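Local coordinates for protein predicted protease of the collagenase family (Methanopyrus kandleri, PDB 5D88) that probably acts as a peptidase of the U32 family, built on a TIM barrel that carries a bound zinc ion, at residues Val161-Val175 and Val233-Val245. Sequence-based numbering, arbitrary orientation.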
ATOM      1  N   VAL A 161      -0.037  -7.150  19.616  1.00 29.28           N
ATOM      2  CA  VAL A 161       1.032  -6.154  19.618  1.00 28.91           C
ATOM      3  C   VAL A 161       0.898  -5.371  18.327  1.00 28.63           C
ATOM      4  O   VAL A 161       0.680  -5.966  17.265  1.00 28.35           O
ATOM      5  CB  VAL A 161       2.425  -6.818  19.669  1.00 28.28           C
ATOM      6  CG1 VAL A 161       3.534  -5.791  19.662  1.00 29.12           C
ATOM      7  CG2 VAL A 161       2.538  -7.742  20.841  1.00 30.23           C
ATOM      8  N   ILE A 162       1.040  -4.050  18.399  1.00 27.75           N
ATOM      9  CA  ILE A 162       1.030  -3.208  17.212  1.00 27.18           C
ATOM     10  C   ILE A 162       2.349  -2.461  17.143  1.00 27.43           C
ATOM     11  O   ILE A 162       2.735  -1.781  18.098  1.00 28.27           O
ATOM     12  CB  ILE A 162      -0.156  -2.240  17.202  1.00 27.09           C
ATOM     13  CG1 ILE A 162      -1.460  -3.040  17.064  1.00 27.80           C
ATOM     14  CG2 ILE A 162      -0.025  -1.276  16.031  1.00 30.72           C
ATOM     15  CD1 ILE A 162      -2.725  -2.216  17.138  1.00 31.51           C
ATOM     16  N   THR A 163       3.044  -2.611  16.025  1.00 26.06           N
ATOM     17  CA  THR A 163       4.238  -1.830  15.729  1.00 26.71           C
ATOM     18  C   THR A 163       3.777  -0.543  15.054  1.00 27.07           C
ATOM     19  O   THR A 163       3.092  -0.592  14.024  1.00 29.26           O
ATOM     20  CB  THR A 163       5.195  -2.597  14.811  1.00 26.28           C
ATOM     21  OG1 THR A 163       5.371  -3.935  15.272  1.00 28.13           O
ATOM     22  CG2 THR A 163       6.539  -1.939  14.791  1.00 26.21           C
ATOM     23  N   VAL A 164       4.089   0.600  15.655  1.00 28.07           N
ATOM     24  CA  VAL A 164       3.670   1.857  15.046  1.00 29.06           C
ATOM     25  C   VAL A 164       4.513   2.139  13.806  1.00 27.69           C
ATOM     26  O   VAL A 164       5.647   1.661  13.649  1.00 28.14           O
ATOM     27  CB  VAL A 164       3.764   3.028  16.036  1.00 30.36           C
ATOM     28  CG1 VAL A 164       2.896   2.784  17.263  1.00 32.77           C
ATOM     29  CG2 VAL A 164       5.231   3.298  16.417  1.00 32.76           C
ATOM     30  N   ASP A 165       3.957   2.950  12.914  1.00 26.32           N
ATOM     31  CA  ASP A 165       4.776   3.461  11.836  1.00 25.60           C
ATOM     32  C   ASP A 165       5.978   4.196  12.431  1.00 27.83           C
ATOM     33  O   ASP A 165       5.830   4.951  13.405  1.00 28.72           O
ATOM     34  CB  ASP A 165       3.993   4.399  10.920  1.00 27.45           C
ATOM     35  CG  ASP A 165       4.857   4.919   9.780  1.00 29.49           C
ATOM     36  OD1 ASP A 165       4.996   4.210   8.765  1.00 30.91           O
ATOM     37  OD2 ASP A 165       5.438   6.007   9.912  1.00 29.63           O
ATOM     38  N   PRO A 166       7.177   3.994  11.885  1.00 27.09           N
ATOM     39  CA  PRO A 166       8.381   4.579  12.499  1.00 29.79           C
ATOM     40  C   PRO A 166       8.359   6.098  12.622  1.00 30.13           C
ATOM     41  O   PRO A 166       9.125   6.660  13.430  1.00 31.15           O
ATOM     42  CB  PRO A 166       9.505   4.109  11.564  1.00 30.80           C
ATOM     43  CG  PRO A 166       9.018   2.885  11.000  1.00 31.11           C
ATOM     44  CD  PRO A 166       7.527   3.016  10.843  1.00 27.15           C
ATOM     45  N   ALA A 167       7.510   6.793  11.862  1.00 31.18           N
ATOM     46  CA  ALA A 167       7.415   8.239  12.028  1.00 33.75           C
ATOM     47  C   ALA A 167       6.978   8.623  13.433  1.00 34.15           C
ATOM     48  O   ALA A 167       7.237   9.753  13.855  1.00 36.01           O
ATOM     49  CB  ALA A 167       6.456   8.845  10.998  1.00 36.18           C
ATOM     50  N   LEU A 168       6.364   7.708  14.178  1.00 32.37           N
ATOM     51  CA  LEU A 168       5.891   7.987  15.532  1.00 32.35           C
ATOM     52  C   LEU A 168       6.901   7.632  16.617  1.00 34.38           C
ATOM     53  O   LEU A 168       6.586   7.773  17.805  1.00 35.19           O
ATOM     54  CB  LEU A 168       4.598   7.221  15.794  1.00 33.43           C
ATOM     55  CG  LEU A 168       3.322   7.873  15.266  1.00 38.51           C
ATOM     56  CD1 LEU A 168       3.360   7.995  13.763  1.00 42.41           C
ATOM     57  CD2 LEU A 168       2.109   7.071  15.690  1.00 37.34           C
ATOM     58  N   ASN A 169       8.103   7.198  16.241  1.00 35.05           N
ATOM     59  CA  ASN A 169       9.024   6.602  17.196  1.00 35.31           C
ATOM     60  C   ASN A 169       9.471   7.572  18.278  1.00 37.27           C
ATOM     61  O   ASN A 169       9.916   7.121  19.337  1.00 37.76           O
ATOM     62  CB  ASN A 169      10.255   6.077  16.474  1.00 35.27           C
ATOM     63  CG  ASN A 169      10.026   4.740  15.842  1.00 35.14           C
ATOM     64  OD1 ASN A 169       8.924   4.191  15.911  1.00 32.85           O
ATOM     65  ND2 ASN A 169      11.072   4.188  15.222  1.00 36.12           N
ATOM     66  N   SER A 170       9.393   8.882  18.038  1.00 36.59           N
ATOM     67  CA  SER A 170       9.756   9.863  19.056  1.00 40.10           C
ATOM     68  C   SER A 170       8.600  10.796  19.381  1.00 40.95           C
ATOM     69  O   SER A 170       8.820  11.866  19.958  1.00 44.06           O
ATOM     70  CB  SER A 170      10.970  10.698  18.622  1.00 41.04           C
ATOM     71  OG  SER A 170      12.152   9.930  18.552  1.00 42.82           O
ATOM     72  N   ASN A 171       7.378  10.417  19.043  1.00 40.95           N
ATOM     73  CA  ASN A 171       6.239  11.325  19.093  1.00 42.55           C
ATOM     74  C   ASN A 171       5.377  10.957  20.299  1.00 44.38           C
ATOM     75  O   ASN A 171       4.494  10.103  20.213  1.00 42.84           O
ATOM     76  CB  ASN A 171       5.449  11.271  17.788  1.00 43.70           C
ATOM     77  CG  ASN A 171       4.472  12.425  17.661  1.00 47.32           C
ATOM     78  OD1 ASN A 171       3.912  12.878  18.650  1.00 48.19           O
ATOM     79  ND2 ASN A 171       4.263  12.899  16.445  1.00 49.08           N
ATOM     80  N   GLU A 172       5.618  11.637  21.427  1.00 46.96           N
ATOM     81  CA  GLU A 172       4.907  11.278  22.653  1.00 53.90           C
ATOM     82  C   GLU A 172       3.408  11.505  22.507  1.00 52.24           C
ATOM     83  O   GLU A 172       2.602  10.667  22.928  1.00 53.25           O
ATOM     84  CB  GLU A 172       5.452  12.068  23.841  1.00 62.69           C
ATOM     85  CG  GLU A 172       4.822  11.675  25.180  1.00 72.89           C
ATOM     86  CD  GLU A 172       3.637  12.556  25.594  1.00 84.00           C
ATOM     87  OE1 GLU A 172       3.762  13.804  25.566  1.00 88.42           O
ATOM     88  OE2 GLU A 172       2.578  11.994  25.967  1.00 87.66           O
ATOM     89  N   GLU A 173       3.019  12.631  21.910  1.00 50.80           N
ATOM     90  CA  GLU A 173       1.606  12.978  21.787  1.00 51.82           C
ATOM     91  C   GLU A 173       0.852  11.927  20.984  1.00 50.52           C
ATOM     92  O   GLU A 173      -0.238  11.489  21.371  1.00 50.43           O
ATOM     93  CB  GLU A 173       1.485  14.344  21.122  1.00 59.17           C
ATOM     94  CG  GLU A 173       0.097  14.939  21.062  1.00 68.34           C
ATOM     95  CD  GLU A 173       0.043  16.167  20.149  1.00 75.42           C
ATOM     96  OE1 GLU A 173      -0.154  15.990  18.923  1.00 77.47           O
ATOM     97  OE2 GLU A 173       0.226  17.300  20.650  1.00 77.61           O
ATOM     98  N   GLU A 174       1.412  11.524  19.846  1.00 48.36           N
ATOM     99  CA  GLU A 174       0.691  10.607  18.976  1.00 46.87           C
ATOM    100  C   GLU A 174       0.722   9.183  19.521  1.00 44.65           C
ATOM    101  O   GLU A 174      -0.275   8.456  19.423  1.00 43.44           O
ATOM    102  CB  GLU A 174       1.249  10.699  17.559  1.00 52.15           C
ATOM    103  CG  GLU A 174       0.906  12.050  16.926  1.00 59.69           C
ATOM    104  CD  GLU A 174       1.394  12.238  15.492  1.00 67.06           C
ATOM    105  OE1 GLU A 174       1.675  11.241  14.794  1.00 72.37           O
ATOM    106  OE2 GLU A 174       1.489  13.409  15.061  1.00 67.25           O
ATOM    107  N   VAL A 175       1.829   8.768  20.133  1.00 44.25           N
ATOM    108  CA  VAL A 175       1.827   7.453  20.760  1.00 42.36           C
ATOM    109  C   VAL A 175       0.835   7.432  21.913  1.00 43.11           C
ATOM    110  O   VAL A 175       0.125   6.444  22.119  1.00 41.47           O
ATOM    111  CB  VAL A 175       3.246   7.059  21.202  1.00 42.57           C
ATOM    112  CG1 VAL A 175       3.216   5.800  22.076  1.00 43.98           C
ATOM    113  CG2 VAL A 175       4.117   6.832  19.971  1.00 42.99           C
ATOM    114  N   VAL A 233      14.555   6.448   6.466  1.00 30.34           N
ATOM    115  CA  VAL A 233      14.764   5.524   7.577  1.00 30.34           C
ATOM    116  C   VAL A 233      14.719   6.315   8.877  1.00 29.43           C
ATOM    117  O   VAL A 233      15.263   7.420   8.968  1.00 31.62           O
ATOM    118  CB  VAL A 233      16.112   4.776   7.449  1.00 31.41           C
ATOM    119  CG1 VAL A 233      16.255   3.770   8.571  1.00 32.28           C
ATOM    120  CG2 VAL A 233      16.254   4.090   6.091  1.00 32.30           C
ATOM    121  N   VAL A 234      14.086   5.750   9.896  1.00 27.65           N
ATOM    122  CA  VAL A 234      13.996   6.384  11.201  1.00 28.90           C
ATOM    123  C   VAL A 234      14.923   5.638  12.149  1.00 30.96           C
ATOM    124  O   VAL A 234      14.722   4.444  12.412  1.00 30.69           O
ATOM    125  CB  VAL A 234      12.556   6.408  11.731  1.00 30.09           C
ATOM    126  CG1 VAL A 234      12.499   7.141  13.053  1.00 32.05           C
ATOM    127  CG2 VAL A 234      11.640   7.067  10.716  1.00 31.86           C
ATOM    128  N   TRP A 235      15.925   6.354  12.665  1.00 32.52           N
ATOM    129  CA  TRP A 235      16.952   5.806  13.547  1.00 33.93           C
ATOM    130  C   TRP A 235      16.749   6.204  14.990  1.00 36.75           C
ATOM    131  O   TRP A 235      17.188   5.484  15.896  1.00 39.90           O
ATOM    132  CB  TRP A 235      18.346   6.271  13.098  1.00 35.45           C
ATOM    133  CG  TRP A 235      18.706   5.788  11.736  1.00 35.31           C
ATOM    134  CD1 TRP A 235      18.779   6.529  10.588  1.00 34.90           C
ATOM    135  CD2 TRP A 235      19.006   4.435  11.361  1.00 35.63           C
ATOM    136  NE1 TRP A 235      19.111   5.720   9.531  1.00 36.07           N
ATOM    137  CE2 TRP A 235      19.260   4.433   9.977  1.00 36.51           C
ATOM    138  CE3 TRP A 235      19.094   3.228  12.068  1.00 35.88           C
ATOM    139  CZ2 TRP A 235      19.594   3.267   9.277  1.00 37.69           C
ATOM    140  CZ3 TRP A 235      19.441   2.081  11.377  1.00 38.59           C
ATOM    141  CH2 TRP A 235      19.684   2.112   9.991  1.00 38.75           C
ATOM    142  N   GLU A 236      16.097   7.332  15.215  1.00 37.57           N
ATOM    143  CA  GLU A 236      15.884   7.846  16.553  1.00 43.77           C
ATOM    144  C   GLU A 236      14.645   7.205  17.149  1.00 40.87           C
ATOM    145  O   GLU A 236      13.702   6.861  16.439  1.00 41.11           O
ATOM    146  CB  GLU A 236      15.717   9.362  16.505  1.00 49.81           C
ATOM    147  CG  GLU A 236      16.877  10.084  15.826  1.00 58.75           C
ATOM    148  CD  GLU A 236      18.040  10.344  16.768  1.00 68.44           C
ATOM    149  OE1 GLU A 236      17.868  10.187  17.998  1.00 72.64           O
ATOM    150  OE2 GLU A 236      19.131  10.713  16.281  1.00 71.50           O
ATOM    151  N   VAL A 237      14.640   7.049  18.470  1.00 41.19           N
ATOM    152  CA  VAL A 237      13.486   6.463  19.130  1.00 40.69           C
ATOM    153  C   VAL A 237      13.461   6.920  20.572  1.00 41.88           C
ATOM    154  O   VAL A 237      14.498   7.204  21.167  1.00 42.67           O
ATOM    155  CB  VAL A 237      13.523   4.921  19.030  1.00 43.44           C
ATOM    156  CG1 VAL A 237      14.799   4.396  19.648  1.00 43.42           C
ATOM    157  CG2 VAL A 237      12.277   4.319  19.672  1.00 44.51           C
ATOM    158  N   ARG A 238      12.267   6.967  21.137  1.00 42.11           N
ATOM    159  CA  ARG A 238      12.056   7.208  22.557  1.00 45.11           C
ATOM    160  C   ARG A 238      11.504   5.910  23.142  1.00 45.29           C
ATOM    161  O   ARG A 238      10.297   5.652  23.109  1.00 46.54           O
ATOM    162  CB  ARG A 238      11.135   8.397  22.754  1.00 48.72           C
ATOM    163  CG  ARG A 238      11.875   9.717  22.543  1.00 53.94           C
ATOM    164  CD  ARG A 238      10.984  10.900  22.779  1.00 58.41           C
ATOM    165  NE  ARG A 238      10.535  10.929  24.163  1.00 64.75           N
ATOM    166  CZ  ARG A 238       9.583  11.729  24.627  1.00 69.40           C
ATOM    167  NH1 ARG A 238       8.960  12.569  23.806  1.00 72.07           N
ATOM    168  NH2 ARG A 238       9.248  11.682  25.912  1.00 69.26           N
ATOM    169  N   GLU A 239      12.409   5.072  23.660  1.00 45.83           N
ATOM    170  CA  GLU A 239      12.011   3.716  24.027  1.00 49.80           C
ATOM    171  C   GLU A 239      11.018   3.712  25.166  1.00 49.22           C
ATOM    172  O   GLU A 239      10.209   2.786  25.269  1.00 48.09           O
ATOM    173  CB  GLU A 239      13.223   2.880  24.424  1.00 54.24           C
ATOM    174  CG  GLU A 239      14.152   2.567  23.287  1.00 58.46           C
ATOM    175  CD  GLU A 239      15.185   1.537  23.672  1.00 63.58           C
ATOM    176  OE1 GLU A 239      15.160   1.064  24.836  1.00 64.74           O
ATOM    177  OE2 GLU A 239      16.017   1.193  22.804  1.00 65.20           O
ATOM    178  N   GLU A 240      11.065   4.727  26.029  1.00 49.49           N
ATOM    179  CA  GLU A 240      10.161   4.789  27.170  1.00 50.75           C
ATOM    180  C   GLU A 240       8.701   4.869  26.743  1.00 47.97           C
ATOM    181  O   GLU A 240       7.816   4.637  27.574  1.00 50.16           O
ATOM    182  CB  GLU A 240      10.531   5.986  28.070  1.00 52.15           C
ATOM    183  CG  GLU A 240      10.232   7.384  27.498  1.00 52.93           C
ATOM    184  CD  GLU A 240      11.328   7.929  26.580  1.00 56.22           C
ATOM    185  OE1 GLU A 240      12.228   7.171  26.159  1.00 55.56           O
ATOM    186  OE2 GLU A 240      11.279   9.135  26.271  1.00 59.85           O
ATOM    187  N   LEU A 241       8.424   5.184  25.470  1.00 44.88           N
ATOM    188  CA  LEU A 241       7.049   5.240  24.993  1.00 42.53           C
ATOM    189  C   LEU A 241       6.501   3.875  24.635  1.00 39.83           C
ATOM    190  O   LEU A 241       5.298   3.753  24.387  1.00 41.73           O
ATOM    191  CB  LEU A 241       6.935   6.130  23.749  1.00 43.97           C
ATOM    192  CG  LEU A 241       7.513   7.554  23.814  1.00 45.45           C
ATOM    193  CD1 LEU A 241       7.352   8.305  22.476  1.00 45.44           C
ATOM    194  CD2 LEU A 241       6.830   8.294  24.921  1.00 46.46           C
ATOM    195  N   PHE A 242       7.340   2.851  24.590  1.00 37.43           N
ATOM    196  CA  PHE A 242       6.946   1.592  23.984  1.00 35.65           C
ATOM    197  C   PHE A 242       7.155   0.439  24.948  1.00 34.54           C
ATOM    198  O   PHE A 242       7.959   0.505  25.873  1.00 39.69           O
ATOM    199  CB  PHE A 242       7.729   1.364  22.699  1.00 35.27           C
ATOM    200  CG  PHE A 242       7.446   2.387  21.646  1.00 36.05           C
ATOM    201  CD1 PHE A 242       6.337   2.266  20.831  1.00 35.40           C
ATOM    202  CD2 PHE A 242       8.280   3.488  21.488  1.00 36.03           C
ATOM    203  CE1 PHE A 242       6.080   3.216  19.851  1.00 36.94           C
ATOM    204  CE2 PHE A 242       8.024   4.441  20.533  1.00 34.97           C
ATOM    205  CZ  PHE A 242       6.921   4.308  19.706  1.00 36.38           C
ATOM    206  N   ASP A 243       6.388  -0.618  24.727  1.00 34.97           N
ATOM    207  CA  ASP A 243       6.521  -1.843  25.492  1.00 34.54           C
ATOM    208  C   ASP A 243       7.584  -2.770  24.933  1.00 35.87           C
ATOM    209  O   ASP A 243       8.136  -3.583  25.690  1.00 36.35           O
ATOM    210  CB  ASP A 243       5.181  -2.579  25.502  1.00 36.77           C
ATOM    211  CG  ASP A 243       4.056  -1.718  26.022  1.00 38.19           C
ATOM    212  OD1 ASP A 243       4.091  -1.355  27.215  1.00 39.63           O
ATOM    213  OD2 ASP A 243       3.149  -1.392  25.239  1.00 38.05           O
ATOM    214  N   GLU A 244       7.872  -2.655  23.632  1.00 33.57           N
ATOM    215  CA  GLU A 244       8.776  -3.544  22.916  1.00 32.75           C
ATOM    216  C   GLU A 244       9.575  -2.731  21.928  1.00 32.12           C
ATOM    217  O   GLU A 244       9.031  -1.819  21.300  1.00 33.44           O
ATOM    218  CB  GLU A 244       8.027  -4.631  22.137  1.00 32.72           C
ATOM    219  CG  GLU A 244       7.186  -5.505  23.023  1.00 34.69           C
ATOM    220  CD  GLU A 244       6.429  -6.597  22.287  1.00 36.99           C
ATOM    221  OE1 GLU A 244       6.658  -6.822  21.069  1.00 35.70           O
ATOM    222  OE2 GLU A 244       5.586  -7.243  22.950  1.00 40.55           O
ATOM    223  N   VAL A 245      10.847  -3.094  21.769  1.00 33.04           N
ATOM    224  CA  VAL A 245      11.745  -2.472  20.809  1.00 33.44           C
ATOM    225  C   VAL A 245      12.218  -3.555  19.866  1.00 33.03           C
ATOM    226  O   VAL A 245      12.677  -4.611  20.311  1.00 35.83           O
ATOM    227  CB  VAL A 245      12.950  -1.793  21.489  1.00 35.74           C
ATOM    228  CG1 VAL A 245      13.894  -1.225  20.449  1.00 37.24           C
ATOM    229  CG2 VAL A 245      12.485  -0.691  22.387  1.00 39.18           C
TER
HETATM  230  O   HOH W   1      13.597   4.640  15.301  1.00 44.57           O
HETATM  231  O   HOH W   2      12.106   9.173  15.902  1.00 37.00           O
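Val234 packs on Pro166: its CG2 lies 3.7 Å from Pro166 CB, while CG1, anti to the backbone N (chi1 -177°), comes near Pro166 O. Next along, Glu236 joins by water, its backbone O accepting from one water held by Asn169 ND2 and from a second paired with Ser170 OG. Asn169 ND2 also donates to Ala189 O, so the amide ties this loop to strand 185-190. The one direct hydrogen bond across the segments is Arg238 N to Asn169 O, 3.0 Å long and nearly straight (163° at the hydrogen). Beyond it the Arg238 side chain runs alongside Ser170, bends at chi3 (63°), and brings NH1 to 3.5 Å from Glu172 CB. NE and NH2 both grip Glu240 OE2, NE at 2.9 Å, in the guanidinium plane. Were this side chain cut back to an alanine, the Glu240 carboxylate would probably lose its ionic mate, and Ser170's flank and Glu172 CB their cover. Leu241 crosses Glu172 at about a right angle, CD2 3.9 Å from Glu172 CG. The far end of the Phe242 ring comes up to 161-175: CE1 reaches Val164 CG2 at 3.5 Å, CZ touches Val175 CG2, and Asn169 O lies in the ring plane near CE2. Last, the Glu244 carboxylate rests on both methyls of Val161 inside the TIM barrel, where salt bridges to Arg23 and Arg187 probably offset its buried charge. Strand 161-163, its following loop and the start of helix 172-181 thus join the chain entering strand 244-247 through one direct hydrogen bond and bridging waters, flanked by apolar contacts at Val234, Leu241 and Phe242.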